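Local coordinates for putative uncharacterized protein TTHA0988 (Thermus thermophilus, PDB 3OEP) that is of uncertain function but is a homologue of the KipI and KipA proteins, once taken for an allophanate hydrolase, with cyclophilin-like domains, at residues A[80-92]-A[166-178]. Residues are numbered along the deposited sequence; the frame is centred on the assembly and turned at random. Where two conformers were deposited one is given.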
# COMPACT_ATOMS: atom_id res chain seq x y z
N ILE A 80 9.41 -14.40 21.28
CA ILE A 80 8.30 -14.92 20.49
C ILE A 80 8.08 -16.39 20.84
O ILE A 80 8.82 -17.26 20.37
CB ILE A 80 8.57 -14.81 18.96
CG1 ILE A 80 8.88 -13.36 18.55
CG2 ILE A 80 7.38 -15.35 18.15
CD1 ILE A 80 7.76 -12.38 18.80
N PRO A 81 7.08 -16.69 21.68
CA PRO A 81 6.73 -18.09 21.93
C PRO A 81 6.18 -18.71 20.65
O PRO A 81 5.40 -18.05 19.95
CB PRO A 81 5.65 -18.02 23.01
CG PRO A 81 5.64 -16.63 23.50
CD PRO A 81 6.20 -15.77 22.42
N VAL A 82 6.58 -19.94 20.35
CA VAL A 82 6.23 -20.59 19.08
C VAL A 82 5.83 -22.05 19.30
O VAL A 82 6.52 -22.78 20.02
CB VAL A 82 7.42 -20.58 18.11
CG1 VAL A 82 7.04 -21.21 16.75
CG2 VAL A 82 7.92 -19.18 17.91
N ARG A 83 4.74 -22.46 18.66
CA ARG A 83 4.36 -23.86 18.59
C ARG A 83 4.89 -24.39 17.26
O ARG A 83 4.50 -23.89 16.20
CB ARG A 83 2.84 -24.02 18.66
CG ARG A 83 2.38 -25.45 18.83
CD ARG A 83 0.94 -25.67 18.38
NE ARG A 83 0.01 -24.70 18.94
CZ ARG A 83 -0.75 -23.85 18.25
NH1 ARG A 83 -0.73 -23.80 16.92
NH2 ARG A 83 -1.55 -23.02 18.91
N TYR A 84 5.78 -25.38 17.31
CA TYR A 84 6.43 -25.88 16.08
C TYR A 84 5.58 -26.98 15.46
O TYR A 84 5.92 -28.17 15.53
CB TYR A 84 7.86 -26.34 16.36
CG TYR A 84 8.81 -25.18 16.55
CD1 TYR A 84 9.29 -24.46 15.46
CD2 TYR A 84 9.19 -24.76 17.82
CE1 TYR A 84 10.15 -23.38 15.62
CE2 TYR A 84 10.05 -23.68 18.00
CZ TYR A 84 10.53 -22.99 16.89
OH TYR A 84 11.37 -21.93 17.04
N ASP A 85 4.48 -26.55 14.85
CA ASP A 85 3.48 -27.41 14.23
C ASP A 85 3.35 -27.11 12.74
O ASP A 85 2.34 -27.44 12.11
CB ASP A 85 2.12 -27.22 14.93
CG ASP A 85 1.52 -25.82 14.71
OD1 ASP A 85 2.23 -24.91 14.21
OD2 ASP A 85 0.33 -25.62 15.04
N GLY A 86 4.39 -26.49 12.17
CA GLY A 86 4.34 -26.02 10.80
C GLY A 86 4.15 -27.14 9.80
O GLY A 86 4.72 -28.23 9.95
N GLU A 87 3.35 -26.86 8.77
CA GLU A 87 3.01 -27.85 7.75
C GLU A 87 4.24 -28.35 6.99
O GLU A 87 4.23 -29.47 6.49
CB GLU A 87 1.99 -27.24 6.77
CG GLU A 87 1.39 -28.23 5.76
CD GLU A 87 0.36 -27.58 4.85
OE1 GLU A 87 -0.45 -26.76 5.33
OE2 GLU A 87 0.36 -27.88 3.63
N ASP A 88 5.29 -27.53 6.90
CA ASP A 88 6.50 -27.89 6.16
C ASP A 88 7.63 -28.44 7.04
O ASP A 88 8.70 -28.78 6.52
CB ASP A 88 7.03 -26.66 5.41
CG ASP A 88 6.05 -26.15 4.38
OD1 ASP A 88 5.41 -26.98 3.69
OD2 ASP A 88 5.91 -24.91 4.25
N LEU A 89 7.41 -28.55 8.34
CA LEU A 89 8.48 -28.95 9.25
C LEU A 89 9.09 -30.31 8.87
O LEU A 89 10.32 -30.43 8.78
CB LEU A 89 8.00 -28.90 10.71
CG LEU A 89 9.01 -29.15 11.83
CD1 LEU A 89 10.16 -28.20 11.73
CD2 LEU A 89 8.32 -29.02 13.19
N PRO A 90 8.25 -31.33 8.59
CA PRO A 90 8.83 -32.61 8.18
C PRO A 90 9.66 -32.54 6.89
O PRO A 90 10.73 -33.16 6.82
CB PRO A 90 7.61 -33.51 7.99
CG PRO A 90 6.57 -32.92 8.87
CD PRO A 90 6.79 -31.44 8.81
N GLU A 91 9.19 -31.80 5.89
CA GLU A 91 9.90 -31.65 4.62
C GLU A 91 11.20 -30.86 4.78
O GLU A 91 12.22 -31.20 4.18
CB GLU A 91 9.02 -30.94 3.59
CG GLU A 91 9.64 -30.85 2.21
CD GLU A 91 8.85 -29.96 1.28
OE1 GLU A 91 7.63 -30.19 1.14
OE2 GLU A 91 9.45 -29.03 0.69
N VAL A 92 11.16 -29.79 5.57
CA VAL A 92 12.37 -29.03 5.87
C VAL A 92 13.43 -29.94 6.52
O VAL A 92 14.58 -29.97 6.09
CB VAL A 92 12.05 -27.82 6.79
CG1 VAL A 92 13.33 -27.15 7.29
CG2 VAL A 92 11.18 -26.82 6.05
N GLY A 166 2.27 -16.84 0.17
CA GLY A 166 3.66 -16.93 0.61
C GLY A 166 4.31 -18.26 0.27
O GLY A 166 3.66 -19.30 0.30
N GLY A 167 5.59 -18.20 -0.06
CA GLY A 167 6.35 -19.38 -0.45
C GLY A 167 7.44 -19.77 0.53
O GLY A 167 8.25 -20.65 0.23
N TRP A 168 7.48 -19.14 1.70
CA TRP A 168 8.46 -19.51 2.73
C TRP A 168 8.07 -20.83 3.38
O TRP A 168 6.92 -21.27 3.30
CB TRP A 168 8.64 -18.38 3.75
CG TRP A 168 9.44 -17.21 3.21
CD1 TRP A 168 9.65 -16.89 1.90
CD2 TRP A 168 10.12 -16.21 3.98
NE1 TRP A 168 10.42 -15.77 1.80
CE2 TRP A 168 10.72 -15.32 3.06
CE3 TRP A 168 10.28 -15.98 5.35
CZ2 TRP A 168 11.47 -14.22 3.47
CZ3 TRP A 168 11.03 -14.88 5.76
CH2 TRP A 168 11.62 -14.02 4.82
N ASN A 169 9.06 -21.48 3.99
CA ASN A 169 8.87 -22.81 4.57
C ASN A 169 8.31 -22.68 5.98
O ASN A 169 8.96 -22.12 6.86
CB ASN A 169 10.20 -23.56 4.59
CG ASN A 169 10.79 -23.74 3.21
OD1 ASN A 169 10.32 -24.56 2.42
ND2 ASN A 169 11.85 -22.97 2.90
N LEU A 170 7.10 -23.20 6.19
CA LEU A 170 6.35 -22.98 7.43
C LEU A 170 6.76 -23.97 8.52
O LEU A 170 6.54 -25.18 8.39
CB LEU A 170 4.85 -23.08 7.18
CG LEU A 170 4.28 -22.26 6.02
CD1 LEU A 170 2.75 -22.40 5.99
CD2 LEU A 170 4.70 -20.80 6.09
N LEU A 171 7.36 -23.44 9.58
CA LEU A 171 7.87 -24.25 10.69
C LEU A 171 6.95 -24.29 11.90
O LEU A 171 6.98 -25.24 12.68
CB LEU A 171 9.23 -23.73 11.15
CG LEU A 171 10.35 -23.67 10.12
CD1 LEU A 171 11.68 -23.40 10.82
CD2 LEU A 171 10.40 -24.98 9.32
N GLY A 172 6.15 -23.24 12.09
CA GLY A 172 5.28 -23.19 13.25
C GLY A 172 4.35 -22.01 13.29
O GLY A 172 4.11 -21.35 12.27
N THR A 173 3.81 -21.77 14.48
CA THR A 173 2.79 -20.76 14.72
C THR A 173 3.22 -19.88 15.89
O THR A 173 3.49 -20.39 16.98
CB THR A 173 1.46 -21.43 15.09
OG1 THR A 173 1.08 -22.35 14.06
CG2 THR A 173 0.36 -20.39 15.29
N SER A 174 3.26 -18.57 15.69
CA SER A 174 3.57 -17.65 16.78
C SER A 174 2.39 -17.60 17.74
O SER A 174 1.23 -17.55 17.31
CB SER A 174 3.86 -16.25 16.24
OG SER A 174 4.06 -15.32 17.30
N LEU A 175 2.68 -17.63 19.04
CA LEU A 175 1.64 -17.61 20.06
C LEU A 175 1.37 -16.18 20.56
O LEU A 175 0.59 -15.97 21.50
CB LEU A 175 1.98 -18.57 21.20
CG LEU A 175 2.23 -20.00 20.72
CD1 LEU A 175 2.49 -20.92 21.90
CD2 LEU A 175 1.06 -20.52 19.87
N VAL A 176 2.02 -15.22 19.91
CA VAL A 176 1.72 -13.80 20.08
C VAL A 176 1.45 -13.18 18.71
O VAL A 176 2.08 -13.55 17.71
CB VAL A 176 2.86 -13.03 20.79
CG1 VAL A 176 3.01 -13.51 22.23
CG2 VAL A 176 4.18 -13.19 20.03
N ALA A 177 0.51 -12.24 18.66
CA ALA A 177 0.19 -11.53 17.43
C ALA A 177 1.19 -10.38 17.27
O ALA A 177 1.26 -9.49 18.12
CB ALA A 177 -1.25 -10.99 17.46
N VAL A 178 1.97 -10.41 16.20
CA VAL A 178 2.97 -9.36 15.97
C VAL A 178 2.31 -8.04 15.53
O VAL A 178 2.90 -6.97 15.68
CB VAL A 178 4.08 -9.82 15.00
CG1 VAL A 178 4.80 -11.05 15.56
CG2 VAL A 178 3.53 -10.11 13.61
O HOH W 1 8.56 -26.64 2.18
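Arg83 and Thr173 form a hydrogen-bonded antiparallel pair where strand 77-83 borders strand 169-174 in the cyclophilin-like sheet of the carboxyltransferase C and D family region. Their side chains lie alongside each other, pointing the same way, and both turn to Asp85. Thr173 OG1 donates to the syn lone pair of Asp85 OD1 (2.8 Å), while Arg83 NH1 makes a salt bridge to Asp85 OD2 (2.8 Å), reaching it from above the carboxylate plane. With CG anti to its own N (chi1 -170°) and a bend at chi3, Arg83 lays one guanidinium face on Leu175 CD2, which is 3.7 Å from NH2; NH2 also bonds Gly202 O and Thr204 OG1. A methionine in place of Arg83 would probably leave Asp85 OD2 without its cationic mate and the carboxylate less firmly fixed beside Thr173. Past Gly86, where a CB would collide with Leu170 O and the backbone of Leu171, Val92 CG2 packs on Leu171 CD2 (3.8 Å), and Leu89 crosses the same leucine at about a right angle. Asp88 and Leu170 join reciprocally: Asp88 N reaches Leu170 O (3.1 Å), and Leu170 N points almost straight (175°) at the anti lone pair of Asp88 OD2, 2.8 Å away.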